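Leucine aminopeptidase (Fimbriiglobus ruber, PDB 7D1B) binds zinc and probably acts as a glutaminyl cyclase of the M28 peptidase family, cyclising N-terminal glutamine of peptides to pyroglutamate. Local coordinates at residues Q59-I64 with E79-H84; M164-H169 with V329-I334; H168-V173 with V177-V182; F303-W308 with P315-G320. One frame throughout, in Å; residues are numbered along the deposited sequence.

Going from the N terminus, interaction 1 comes first, closing a short connection between helix 51-63 and helix 72-87. Interaction 2 closes a long loop of 159 residues, bringing the end of helix 153-167 against helix 320-336. Interaction 3 starts from the same place, sharing His-168 and His-169, and closes a short return, three residues between its segments, onto strand 178-184; Leu-166 touches Phe-181 and Leu-331 touches Met-170, making one packed region. Interaction 4, nested within the loop of interaction 2, closes a six-residue loop in the connection from strand 297-300 to helix 320-336. Interaction 1 reaches interaction 2 through His-84 and Met-164, and interaction 4 through Gln-59, Cys-62 and Pro-315.

Interaction 1 (Q59-I64 with E79-H84); sequences QQLCDI and EVLTKH
The carboxamide of Gln-60 turns one flat face to Val-80: Val-80 CG1 sits beneath Gln-60 NE2 at 3.6 Å, and the line between the two atoms is only about 27° from the normal of the amide plane. The methyl therefore meets the nitrogen over the face and not along an N-H direction, so this is van der Waals contact. Gln-60 OE1 is turned away, 4.9 Å from Val-80 CG1. The group arrives there on an extended chain, with CG opposite the backbone N (chi1 178°) and CD continuing straight on.

A second carboxamide, that of Gln-59, takes no part across the contact. Its NE2 donates to Asp-63 OD1 at 2.9 Å with an N-H...O angle of 156°; the acceptor is in the amide plane, whereas the donor stands above the carboxylate plane. The bond spans one helical turn.

Helix 51-63 and helix 72-87 are packed side by side here, with Leu-61 and Val-80 the closest pair of CA atoms, 8.5 Å apart. The second helix rests on the mixed sheet of the alpha/beta fold through Leu-81, which touches Leu-113 of strand 108-117, and Leu-61 also leans on Thr-157 and Ala-160 of helix 153-167.

Two looser apolar contacts accompany that of the amide. Leu-61 CD2 and Leu-81 CD2 approach to 4.5 Å on the buried side, while Ile-64 CD1 lies at the same 4.5 Å from Val-80 CG2, the branch not used by Gln-60.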
loop_
_atom_site.group_PDB
_atom_site.type_symbol
_atom_site.label_atom_id
_atom_site.label_comp_id
_atom_site.label_asym_id
_atom_site.label_seq_id
_atom_site.Cartn_x
_atom_site.Cartn_y
_atom_site.Cartn_z
ATOM N N GLN A 59 3.467 -6.614 13.710
ATOM C CA GLN A 59 4.200 -7.701 14.349
ATOM C C GLN A 59 3.640 -9.056 13.933
ATOM O O GLN A 59 4.397 -10.001 13.693
ATOM C CB GLN A 59 4.129 -7.540 15.865
ATOM C CG GLN A 59 4.983 -8.551 16.615
ATOM C CD GLN A 59 6.460 -8.255 16.456
ATOM O OE1 GLN A 59 6.918 -7.163 16.803
ATOM N NE2 GLN A 59 7.211 -9.213 15.919
ATOM N N GLN A 60 2.316 -9.177 13.855
ATOM C CA GLN A 60 1.706 -10.453 13.492
ATOM C C GLN A 60 2.118 -10.884 12.091
ATOM O O GLN A 60 2.490 -12.051 11.850
ATOM C CB GLN A 60 0.186 -10.322 13.582
ATOM C CG GLN A 60 -0.542 -11.578 13.166
ATOM C CD GLN A 60 -2.056 -11.462 13.221
ATOM O OE1 GLN A 60 -2.609 -10.423 13.606
ATOM N NE2 GLN A 60 -2.738 -12.539 12.834
ATOM N N LEU A 61 2.059 -9.939 11.141
ATOM C CA LEU A 61 2.442 -10.272 9.773
ATOM C C LEU A 61 3.924 -10.614 9.696
ATOM O O LEU A 61 4.310 -11.590 9.042
ATOM C CB LEU A 61 2.065 -9.138 8.817
ATOM C CG LEU A 61 0.560 -8.889 8.668
ATOM C CD1 LEU A 61 0.317 -7.684 7.791
ATOM C CD2 LEU A 61 -0.153 -10.106 8.089
ATOM N N CYS A 62 4.773 -9.852 10.386
ATOM C CA CYS A 62 6.195 -10.179 10.381
ATOM C C CYS A 62 6.476 -11.514 11.059
ATOM O O CYS A 62 7.412 -12.211 10.664
ATOM C CB CYS A 62 7.020 -9.064 11.020
ATOM S SG CYS A 62 7.090 -7.551 10.050
ATOM N N ASP A 63 5.671 -11.896 12.050
ATOM C CA ASP A 63 5.860 -13.156 12.753
ATOM C C ASP A 63 5.533 -14.357 11.882
ATOM O O ASP A 63 5.896 -15.477 12.248
ATOM C CB ASP A 63 5.010 -13.183 14.025
ATOM C CG ASP A 63 5.607 -12.359 15.153
ATOM O OD1 ASP A 63 6.766 -11.913 15.049
ATOM O OD2 ASP A 63 4.903 -12.157 16.157
ATOM N N ILE A 64 4.846 -14.159 10.752
ATOM C CA ILE A 64 4.758 -15.246 9.768
ATOM C C ILE A 64 6.132 -15.677 9.266
ATOM O O ILE A 64 6.323 -16.834 8.866
ATOM C CB ILE A 64 3.832 -14.825 8.615
ATOM C CG1 ILE A 64 2.426 -14.654 9.168
ATOM C CG2 ILE A 64 3.870 -15.822 7.434
ATOM C CD1 ILE A 64 1.476 -13.997 8.201
ATOM N N GLU A 79 -4.341 -16.045 4.020
ATOM C CA GLU A 79 -5.392 -16.599 4.875
ATOM C C GLU A 79 -5.704 -15.658 6.035
ATOM O O GLU A 79 -6.878 -15.398 6.348
ATOM C CB GLU A 79 -4.970 -17.965 5.400
ATOM C CG GLU A 79 -4.831 -18.998 4.283
ATOM C CD GLU A 79 -4.146 -20.302 4.691
ATOM O OE1 GLU A 79 -3.550 -20.371 5.788
ATOM O OE2 GLU A 79 -4.199 -21.260 3.889
ATOM N N VAL A 80 -4.657 -15.155 6.699
ATOM C CA VAL A 80 -4.842 -14.241 7.826
ATOM C C VAL A 80 -5.633 -13.016 7.387
ATOM O O VAL A 80 -6.606 -12.604 8.038
ATOM C CB VAL A 80 -3.471 -13.849 8.411
ATOM C CG1 VAL A 80 -3.613 -12.685 9.379
ATOM C CG2 VAL A 80 -2.797 -15.048 9.079
ATOM N N LEU A 81 -5.208 -12.399 6.283
ATOM C CA LEU A 81 -5.856 -11.178 5.822
ATOM C C LEU A 81 -7.283 -11.436 5.371
ATOM O O LEU A 81 -8.184 -10.636 5.667
ATOM C CB LEU A 81 -5.046 -10.548 4.690
ATOM C CG LEU A 81 -3.697 -9.978 5.146
ATOM C CD1 LEU A 81 -2.828 -9.670 3.954
ATOM C CD2 LEU A 81 -3.864 -8.726 5.995
ATOM N N THR A 82 -7.511 -12.531 4.639
ATOM C CA THR A 82 -8.855 -12.821 4.156
ATOM C C THR A 82 -9.814 -12.997 5.318
ATOM O O THR A 82 -10.901 -12.403 5.330
ATOM C CB THR A 82 -8.839 -14.067 3.260
ATOM O OG1 THR A 82 -8.027 -13.805 2.107
ATOM C CG2 THR A 82 -10.253 -14.459 2.820
ATOM N N LYS A 83 -9.416 -13.796 6.315
ATOM C CA LYS A 83 -10.282 -14.021 7.470
ATOM C C LYS A 83 -10.533 -12.728 8.234
ATOM O O LYS A 83 -11.663 -12.454 8.662
ATOM C CB LYS A 83 -9.649 -15.068 8.382
ATOM C CG LYS A 83 -10.444 -15.372 9.634
ATOM C CD LYS A 83 -9.727 -16.377 10.522
ATOM C CE LYS A 83 -10.551 -16.717 11.755
ATOM N NZ LYS A 83 -9.885 -17.754 12.590
ATOM N N HIS A 84 -9.501 -11.896 8.377
ATOM C CA HIS A 84 -9.658 -10.649 9.114
ATOM C C HIS A 84 -10.652 -9.723 8.414
ATOM O O HIS A 84 -11.602 -9.192 9.031
ATOM C CB HIS A 84 -8.290 -9.984 9.206
ATOM C CG HIS A 84 -8.311 -8.710 9.974
ATOM N ND1 HIS A 84 -8.351 -8.679 11.353
ATOM C CD2 HIS A 84 -8.338 -7.422 9.557
ATOM C CE1 HIS A 84 -8.381 -7.418 11.748
ATOM N NE2 HIS A 84 -8.376 -6.636 10.682
#

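Interaction 2 (M164-H169 with V329-I334); sequences MELAHH and VLLGWI
Glu-165 OE2, one residue before the Leu-166 that packs against Leu-330 and Leu-331, is held by two donors. His-169 NE2 gives it a nearly straight bond of 2.9 Å, with an N-H...O angle of 176°; the oxygen lies in the imidazole plane, yet the donor stands 41° above the plane of the carboxylate. The backbone N of Asp-50 is the second donor, and OE1 of the same carboxylate forms a salt bridge with Arg-53. This His-carboxylate bond ties His-169 back to Glu-165, four residues earlier.

The contact with helix 320-336 is made by leucines. Leu-166 projects between its two partners and divides its methyls: CD1 meets Leu-330 CD1 at 4.1 Å, the side chains crossing at about a right angle, while CD2 nestles against the branch point of Leu-331, 3.9 Å from its CG. With chi1 at -72°, CG of Leu-166 lies opposite the carbonyl carbon, and both methyls reach across. Leu-166 and Leu-331 run past each other in opposite directions. Leu-331 also touches Phe-47.

Both helices lie on one face of the central sheet, since Leu-166 touches Phe-181 and Ile-334 touches Val-179 of strand 178-184. All three leucines are buried, so the helices are joined by dispersion and exclusion of water, while the directional bonds around Glu-165 lie beside the leucine contact and do not link the two helices.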
loop_
_atom_site.group_PDB
_atom_site.type_symbol
_atom_site.label_atom_id
_atom_site.label_comp_id
_atom_site.label_asym_id
_atom_site.label_seq_id
_atom_site.Cartn_x
_atom_site.Cartn_y
_atom_site.Cartn_z
ATOM N N MET A 164 -5.593 -3.640 8.026
ATOM C CA MET A 164 -6.196 -4.457 9.084
ATOM C C MET A 164 -6.798 -3.582 10.174
ATOM O O MET A 164 -7.894 -3.861 10.661
ATOM C CB MET A 164 -5.161 -5.413 9.668
ATOM C CG MET A 164 -4.734 -6.514 8.711
ATOM S SD MET A 164 -3.496 -7.630 9.428
ATOM C CE MET A 164 -4.560 -8.628 10.463
ATOM N N GLU A 165 -6.092 -2.523 10.576
ATOM C CA GLU A 165 -6.649 -1.612 11.574
ATOM C C GLU A 165 -7.889 -0.902 11.036
ATOM O O GLU A 165 -8.929 -0.847 11.702
ATOM C CB GLU A 165 -5.602 -0.608 12.058
ATOM C CG GLU A 165 -6.192 0.472 12.977
ATOM C CD GLU A 165 -6.835 -0.084 14.244
ATOM O OE1 GLU A 165 -6.455 -1.198 14.653
ATOM O OE2 GLU A 165 -7.706 0.622 14.830
ATOM N N LEU A 166 -7.791 -0.339 9.829
ATOM C CA LEU A 166 -8.909 0.397 9.252
ATOM C C LEU A 166 -10.145 -0.473 9.137
ATOM O O LEU A 166 -11.273 0.024 9.276
ATOM C CB LEU A 166 -8.534 0.940 7.867
ATOM C CG LEU A 166 -7.542 2.100 7.837
ATOM C CD1 LEU A 166 -7.149 2.399 6.401
ATOM C CD2 LEU A 166 -8.124 3.329 8.501
ATOM N N ALA A 167 -9.964 -1.767 8.874
ATOM C CA ALA A 167 -11.107 -2.657 8.720
ATOM C C ALA A 167 -12.013 -2.681 9.945
ATOM O O ALA A 167 -13.196 -2.969 9.802
ATOM C CB ALA A 167 -10.615 -4.066 8.399
ATOM N N HIS A 168 -11.484 -2.428 11.152
ATOM C CA HIS A 168 -12.348 -2.372 12.331
ATOM C C HIS A 168 -13.376 -1.252 12.240
ATOM O O HIS A 168 -14.424 -1.333 12.896
ATOM C CB HIS A 168 -11.526 -2.193 13.601
ATOM C CG HIS A 168 -10.734 -3.403 13.968
ATOM N ND1 HIS A 168 -11.287 -4.476 14.631
ATOM C CD2 HIS A 168 -9.430 -3.717 13.760
ATOM C CE1 HIS A 168 -10.356 -5.395 14.823
ATOM N NE2 HIS A 168 -9.224 -4.963 14.301
ATOM N N HIS A 169 -13.087 -0.215 11.450
ATOM C CA HIS A 169 -13.873 1.008 11.430
ATOM C C HIS A 169 -14.716 1.155 10.182
ATOM O O HIS A 169 -15.679 1.922 10.212
ATOM C CB HIS A 169 -12.931 2.216 11.531
ATOM C CG HIS A 169 -11.954 2.079 12.649
ATOM N ND1 HIS A 169 -12.221 2.500 13.937
ATOM C CD2 HIS A 169 -10.732 1.495 12.681
ATOM C CE1 HIS A 169 -11.189 2.192 14.707
ATOM N NE2 HIS A 169 -10.278 1.570 13.970
ATOM N N VAL A 329 -5.990 10.368 7.701
ATOM C CA VAL A 329 -5.971 11.098 6.434
ATOM C C VAL A 329 -6.722 10.326 5.362
ATOM O O VAL A 329 -7.526 10.894 4.616
ATOM C CB VAL A 329 -4.523 11.430 6.028
ATOM C CG1 VAL A 329 -4.475 11.992 4.612
ATOM C CG2 VAL A 329 -3.934 12.408 7.030
ATOM N N LEU A 330 -6.483 9.014 5.276
ATOM C CA LEU A 330 -7.210 8.203 4.290
ATOM C C LEU A 330 -8.710 8.251 4.538
ATOM O O LEU A 330 -9.497 8.408 3.595
ATOM C CB LEU A 330 -6.738 6.755 4.355
ATOM C CG LEU A 330 -5.306 6.497 3.908
ATOM C CD1 LEU A 330 -4.900 5.080 4.278
ATOM C CD2 LEU A 330 -5.183 6.718 2.405
ATOM N N LEU A 331 -9.135 8.117 5.805
ATOM C CA LEU A 331 -10.570 8.139 6.081
ATOM C C LEU A 331 -11.166 9.513 5.796
ATOM O O LEU A 331 -12.315 9.612 5.332
ATOM C CB LEU A 331 -10.845 7.719 7.522
ATOM C CG LEU A 331 -10.548 6.255 7.830
ATOM C CD1 LEU A 331 -10.831 5.984 9.295
ATOM C CD2 LEU A 331 -11.361 5.329 6.924
ATOM N N GLY A 332 -10.408 10.589 6.040
ATOM C CA GLY A 332 -10.932 11.910 5.711
ATOM C C GLY A 332 -11.088 12.099 4.216
ATOM O O GLY A 332 -12.108 12.611 3.745
ATOM N N TRP A 333 -10.086 11.663 3.455
ATOM C CA TRP A 333 -10.148 11.679 1.997
ATOM C C TRP A 333 -11.387 10.942 1.496
ATOM O O TRP A 333 -12.120 11.440 0.630
ATOM C CB TRP A 333 -8.856 11.051 1.463
ATOM C CG TRP A 333 -8.821 10.798 -0.021
ATOM C CD1 TRP A 333 -8.982 11.712 -1.029
ATOM C CD2 TRP A 333 -8.561 9.541 -0.653
ATOM N NE1 TRP A 333 -8.854 11.091 -2.257
ATOM C CE2 TRP A 333 -8.589 9.757 -2.050
ATOM C CE3 TRP A 333 -8.332 8.239 -0.170
ATOM C CZ2 TRP A 333 -8.357 8.729 -2.970
ATOM C CZ3 TRP A 333 -8.105 7.214 -1.087
ATOM C CH2 TRP A 333 -8.125 7.465 -2.474
ATOM N N ILE A 334 -11.651 9.763 2.055
ATOM C CA ILE A 334 -12.839 8.999 1.675
ATOM C C ILE A 334 -14.110 9.799 1.960
ATOM O O ILE A 334 -15.002 9.904 1.108
ATOM C CB ILE A 334 -12.839 7.636 2.382
ATOM C CG1 ILE A 334 -11.765 6.741 1.771
ATOM C CG2 ILE A 334 -14.211 6.973 2.322
ATOM C CD1 ILE A 334 -11.309 5.596 2.702
#

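Interaction 3 (H168-V173 with V177-V182); sequences HHMKGV and VGVDFV
Apolar packing centres on Met-170, which spans two residues of strand 178-184. Its terminal methyl CE lies 3.9 Å from Val-179 CG1, the two side chains crossing at about a right angle, while farther back its CG meets Phe-181 CZ at 3.8 Å. Both bends of the thioether chain serve this: chi2 of -57° and chi3 of -70° fold it so that CG and CE address different neighbours.

The sulfur makes a Met-aromatic contact. Met-170 SD is 5.1 Å from the centroid of the Phe-181 ring and 68° from the ring normal, an oblique approach in which CZ is the atom met, at 3.9 Å. Trp-117 of strand 108-117 touches Met-170 as well and meets the Phe-181 ring edge to face.

Backbone bonds shape the chain that carries the methionine: Gly-172 N binds His-169 O at 2.9 Å, and Val-173 N binds Met-170 O at 3.0 Å. These turns lie in the connection from helix 153-167 to strand 178-184, which brings the chain back onto the sheet. Along the strand, side chains alternate: Val-179 and Phe-181 face the turns, whereas Asp-180 points away and forms a salt bridge with Arg-124.

Because Met-170, Val-179 and Phe-181 are all buried and meet through carbon and sulfur alone, the connection is held to the strand by shape and polarisability, while the Asp-180 carboxylate and Arg-124 lie on the side of the strand away from it.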
loop_
_atom_site.group_PDB
_atom_site.type_symbol
_atom_site.label_atom_id
_atom_site.label_comp_id
_atom_site.label_asym_id
_atom_site.label_seq_id
_atom_site.Cartn_x
_atom_site.Cartn_y
_atom_site.Cartn_z
ATOM N N HIS A 168 -11.484 -2.428 11.152
ATOM C CA HIS A 168 -12.348 -2.372 12.331
ATOM C C HIS A 168 -13.376 -1.252 12.240
ATOM O O HIS A 168 -14.424 -1.333 12.896
ATOM C CB HIS A 168 -11.526 -2.193 13.601
ATOM C CG HIS A 168 -10.734 -3.403 13.968
ATOM N ND1 HIS A 168 -11.287 -4.476 14.631
ATOM C CD2 HIS A 168 -9.430 -3.717 13.760
ATOM C CE1 HIS A 168 -10.356 -5.395 14.823
ATOM N NE2 HIS A 168 -9.224 -4.963 14.301
ATOM N N HIS A 169 -13.087 -0.215 11.450
ATOM C CA HIS A 169 -13.873 1.008 11.430
ATOM C C HIS A 169 -14.716 1.155 10.182
ATOM O O HIS A 169 -15.679 1.922 10.212
ATOM C CB HIS A 169 -12.931 2.216 11.531
ATOM C CG HIS A 169 -11.954 2.079 12.649
ATOM N ND1 HIS A 169 -12.221 2.500 13.937
ATOM C CD2 HIS A 169 -10.732 1.495 12.681
ATOM C CE1 HIS A 169 -11.189 2.192 14.707
ATOM N NE2 HIS A 169 -10.278 1.570 13.970
ATOM N N MET A 170 -14.390 0.444 9.092
ATOM C CA MET A 170 -14.944 0.787 7.780
ATOM C C MET A 170 -16.467 0.735 7.738
ATOM O O MET A 170 -17.081 1.603 7.113
ATOM C CB MET A 170 -14.359 -0.096 6.681
ATOM C CG MET A 170 -12.912 0.191 6.349
ATOM S SD MET A 170 -12.562 1.899 5.848
ATOM C CE MET A 170 -13.367 1.912 4.253
ATOM N N LYS A 171 -17.097 -0.264 8.377
ATOM C CA LYS A 171 -18.556 -0.329 8.289
ATOM C C LYS A 171 -19.235 0.804 9.034
ATOM O O LYS A 171 -20.437 1.001 8.834
ATOM C CB LYS A 171 -19.112 -1.690 8.713
ATOM C CG LYS A 171 -18.855 -2.814 7.713
ATOM C CD LYS A 171 -19.249 -2.485 6.288
ATOM C CE LYS A 171 -20.727 -2.200 6.123
ATOM N NZ LYS A 171 -21.457 -3.419 5.658
ATOM N N GLY A 172 -18.500 1.558 9.857
ATOM C CA GLY A 172 -19.024 2.753 10.488
ATOM C C GLY A 172 -18.676 4.046 9.780
ATOM O O GLY A 172 -18.943 5.114 10.340
ATOM N N VAL A 173 -18.094 3.999 8.585
ATOM C CA VAL A 173 -17.649 5.202 7.878
ATOM C C VAL A 173 -18.703 5.595 6.850
ATOM O O VAL A 173 -19.078 4.757 6.011
ATOM C CB VAL A 173 -16.295 4.973 7.183
ATOM C CG1 VAL A 173 -15.921 6.193 6.348
ATOM C CG2 VAL A 173 -15.220 4.657 8.217
ATOM N N VAL A 177 -18.503 7.031 -1.942
ATOM C CA VAL A 177 -17.731 6.250 -2.901
ATOM C C VAL A 177 -17.518 4.844 -2.361
ATOM O O VAL A 177 -17.505 4.608 -1.151
ATOM C CB VAL A 177 -16.378 6.926 -3.212
ATOM C CG1 VAL A 177 -16.600 8.230 -3.971
ATOM C CG2 VAL A 177 -15.563 7.153 -1.944
ATOM N N GLY A 178 -17.315 3.896 -3.264
ATOM C CA GLY A 178 -16.813 2.607 -2.842
ATOM C C GLY A 178 -15.377 2.729 -2.378
ATOM O O GLY A 178 -14.666 3.662 -2.762
ATOM N N VAL A 179 -14.934 1.776 -1.549
ATOM C CA VAL A 179 -13.526 1.743 -1.141
ATOM C C VAL A 179 -13.026 0.319 -1.282
ATOM O O VAL A 179 -13.560 -0.593 -0.643
ATOM C CB VAL A 179 -13.311 2.254 0.296
ATOM C CG1 VAL A 179 -11.821 2.183 0.661
ATOM C CG2 VAL A 179 -13.808 3.675 0.435
ATOM N N ASP A 180 -11.991 0.130 -2.105
ATOM C CA ASP A 180 -11.337 -1.164 -2.260
ATOM C C ASP A 180 -9.945 -1.093 -1.651
ATOM O O ASP A 180 -9.142 -0.226 -2.030
ATOM C CB ASP A 180 -11.246 -1.563 -3.731
ATOM C CG ASP A 180 -12.605 -1.848 -4.305
ATOM O OD1 ASP A 180 -13.469 -2.322 -3.540
ATOM O OD2 ASP A 180 -12.840 -1.585 -5.496
ATOM N N PHE A 181 -9.677 -1.976 -0.689
ATOM C CA PHE A 181 -8.325 -2.196 -0.195
ATOM C C PHE A 181 -7.692 -3.205 -1.147
ATOM O O PHE A 181 -8.213 -4.319 -1.304
ATOM C CB PHE A 181 -8.369 -2.816 1.201
ATOM C CG PHE A 181 -8.845 -1.899 2.310
ATOM C CD1 PHE A 181 -9.221 -0.570 2.094
ATOM C CD2 PHE A 181 -8.899 -2.395 3.615
ATOM C CE1 PHE A 181 -9.636 0.247 3.172
ATOM C CE2 PHE A 181 -9.304 -1.585 4.676
ATOM C CZ PHE A 181 -9.669 -0.274 4.463
ATOM N N VAL A 182 -6.610 -2.822 -1.809
ATOM C CA VAL A 182 -5.986 -3.686 -2.803
ATOM C C VAL A 182 -4.562 -3.978 -2.344
ATOM O O VAL A 182 -3.766 -3.052 -2.118
ATOM C CB VAL A 182 -6.009 -3.060 -4.211
ATOM C CG1 VAL A 182 -5.353 -4.000 -5.220
ATOM C CG2 VAL A 182 -7.455 -2.707 -4.615
#

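Interaction 4 (F303-W308 with P315-G320); sequences FDYKHW and PDKISG
The CH-pi contact involves Lys-317 and His-307. Lys-317 CE lies over one face of the imidazole, 3.5 Å from its centroid and 18° off the ring normal, displaced somewhat toward the rim, with His-307 NE2 the nearest ring atom at 3.4 Å. The two side chains cross at about a right angle, and the lysine is bent at chi2 (-56°) and chi4 (-58°), which lets CE rest on the ring while NZ continues beyond it.

Polar bonds hold the ends of these groups. Lys-317 NZ bonds to Ser-312 O, and His-307 ND1 bonds to Ser-312 OG, so a single residue between the segments holds both partners of the CH-pi pair. A 2.7 Å salt bridge from Lys-317 NZ to Asp-316 OD2, met on the syn side of the carboxylate, is more tentative, since that aspartate has two conformers and the bridge is described for one of them.

Both segments belong to the long connection from strand 297-300 to helix 320-336. Residues 305-308 form a type I beta turn immediately ahead of the zinc ligand His-309, and the side chain of Tyr-305 is about 8 Å from the zinc ion. At the other end, Ser-319 occupies the N-cap of the helix, its OG bonding to Gln-322 N.

Van der Waals contact adds Tyr-305, whose OH comes within 3.5 Å of Lys-317 CB while bonding to Asp-313 OD1. The backbone N of His-307 lies 3.7 Å above the centre of the Tyr-305 ring, so the turn folds back over the phenol.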
loop_
_atom_site.group_PDB
_atom_site.type_symbol
_atom_site.label_atom_id
_atom_site.label_comp_id
_atom_site.label_asym_id
_atom_site.label_seq_id
_atom_site.Cartn_x
_atom_site.Cartn_y
_atom_site.Cartn_z
ATOM N N PHE A 303 10.745 8.113 0.946
ATOM C CA PHE A 303 11.734 7.247 0.330
ATOM C C PHE A 303 13.090 7.364 1.002
ATOM O O PHE A 303 13.995 6.609 0.646
ATOM C CB PHE A 303 11.797 7.555 -1.176
ATOM C CG PHE A 303 12.444 6.470 -2.027
ATOM C CD1 PHE A 303 12.365 5.108 -1.711
ATOM C CD2 PHE A 303 13.140 6.837 -3.166
ATOM C CE1 PHE A 303 12.963 4.145 -2.531
ATOM C CE2 PHE A 303 13.739 5.875 -3.981
ATOM C CZ PHE A 303 13.644 4.537 -3.662
ATOM N N ASP A 304 13.250 8.272 1.967
ATOM C CA ASP A 304 14.473 8.344 2.752
ATOM C C ASP A 304 14.441 7.480 4.008
ATOM O O ASP A 304 15.371 7.549 4.819
ATOM C CB ASP A 304 14.809 9.800 3.081
ATOM C CG ASP A 304 15.139 10.605 1.849
ATOM O OD1 ASP A 304 15.807 10.059 0.938
ATOM O OD2 ASP A 304 14.713 11.777 1.779
ATOM N N TYR A 305 13.427 6.632 4.167
ATOM C CA TYR A 305 13.385 5.705 5.289
ATOM C C TYR A 305 14.749 5.053 5.483
ATOM O O TYR A 305 15.298 4.435 4.565
ATOM C CB TYR A 305 12.358 4.628 4.985
ATOM C CG TYR A 305 12.269 3.519 6.007
ATOM C CD1 TYR A 305 12.206 3.792 7.375
ATOM C CD2 TYR A 305 12.222 2.186 5.601
ATOM C CE1 TYR A 305 12.085 2.761 8.307
ATOM C CE2 TYR A 305 12.102 1.158 6.519
ATOM C CZ TYR A 305 12.028 1.448 7.870
ATOM O OH TYR A 305 11.876 0.445 8.804
ATOM N N LYS A 306 15.286 5.170 6.697
ATOM C CA LYS A 306 16.680 4.815 6.907
ATOM C C LYS A 306 16.923 3.315 6.929
ATOM O O LYS A 306 18.068 2.898 6.768
ATOM C CB LYS A 306 17.250 5.459 8.173
ATOM C CG LYS A 306 16.686 4.947 9.452
ATOM C CD LYS A 306 17.307 5.663 10.645
ATOM C CE LYS A 306 16.917 7.133 10.659
ATOM N NZ LYS A 306 17.301 7.784 11.945
ATOM N N HIS A 307 15.896 2.494 7.140
ATOM C CA HIS A 307 16.071 1.048 7.191
ATOM C C HIS A 307 15.626 0.355 5.913
ATOM O O HIS A 307 15.435 -0.869 5.902
ATOM C CB HIS A 307 15.417 0.474 8.444
ATOM C CG HIS A 307 15.959 1.090 9.679
ATOM N ND1 HIS A 307 17.189 0.739 10.195
ATOM C CD2 HIS A 307 15.499 2.113 10.436
ATOM C CE1 HIS A 307 17.435 1.488 11.254
ATOM N NE2 HIS A 307 16.428 2.327 11.418
ATOM N N TRP A 308 15.465 1.120 4.836
ATOM C CA TRP A 308 15.009 0.582 3.558
ATOM C C TRP A 308 15.909 -0.551 3.075
ATOM O O TRP A 308 17.121 -0.368 2.897
ATOM C CB TRP A 308 15.031 1.721 2.556
ATOM C CG TRP A 308 14.581 1.342 1.176
ATOM C CD1 TRP A 308 13.357 0.861 0.802
ATOM C CD2 TRP A 308 15.357 1.451 -0.024
ATOM N NE1 TRP A 308 13.329 0.673 -0.560
ATOM C CE2 TRP A 308 14.538 1.034 -1.092
ATOM C CE3 TRP A 308 16.664 1.876 -0.298
ATOM C CZ2 TRP A 308 14.990 1.007 -2.418
ATOM C CZ3 TRP A 308 17.113 1.846 -1.611
ATOM C CH2 TRP A 308 16.274 1.425 -2.651
ATOM N N PRO A 315 9.540 -4.559 13.126
ATOM C CA PRO A 315 8.359 -3.897 13.718
ATOM C C PRO A 315 8.681 -2.789 14.706
ATOM O O PRO A 315 7.866 -1.868 14.860
ATOM C CB PRO A 315 7.596 -5.059 14.367
ATOM C CG PRO A 315 7.923 -6.208 13.468
ATOM C CD PRO A 315 9.392 -6.027 13.151
ATOM N N ASP A 316 9.829 -2.837 15.393
ATOM C CA ASP A 316 10.161 -1.767 16.331
ATOM C C ASP A 316 10.433 -0.433 15.644
ATOM O O ASP A 316 10.531 0.590 16.332
ATOM C CB ASP A 316 11.396 -2.153 17.126
ATOM C CG ASP A 316 12.542 -2.511 16.229
ATOM O OD1 ASP A 316 12.549 -3.646 15.708
ATOM O OD2 ASP A 316 13.397 -1.640 15.991
ATOM N N LYS A 317 10.523 -0.408 14.316
ATOM C CA LYS A 317 10.675 0.853 13.596
ATOM C C LYS A 317 9.342 1.523 13.299
ATOM O O LYS A 317 9.329 2.652 12.801
ATOM C CB LYS A 317 11.422 0.634 12.275
ATOM C CG LYS A 317 12.758 -0.087 12.417
ATOM C CD LYS A 317 13.709 0.614 13.403
ATOM C CE LYS A 317 15.090 -0.042 13.436
ATOM N NZ LYS A 317 15.008 -1.480 13.797
ATOM N N ILE A 318 8.236 0.859 13.567
ATOM C CA ILE A 318 6.922 1.386 13.218
ATOM C C ILE A 318 6.398 2.250 14.357
ATOM O O ILE A 318 6.468 1.860 15.524
ATOM C CB ILE A 318 5.944 0.237 12.937
ATOM C CG1 ILE A 318 6.496 -0.695 11.854
ATOM C CG2 ILE A 318 4.565 0.794 12.579
ATOM C CD1 ILE A 318 6.842 0.004 10.540
ATOM N N SER A 319 5.865 3.419 14.024
ATOM C CA SER A 319 5.195 4.279 14.989
ATOM C C SER A 319 3.679 4.096 14.872
ATOM O O SER A 319 3.094 4.370 13.817
ATOM C CB SER A 319 5.567 5.733 14.714
ATOM O OG SER A 319 4.626 6.591 15.332
ATOM N N GLY A 320 3.036 3.671 15.958
ATOM C CA GLY A 320 1.584 3.572 15.937
ATOM C C GLY A 320 0.904 4.905 15.697
ATOM O O GLY A 320 -0.111 4.971 15.006
#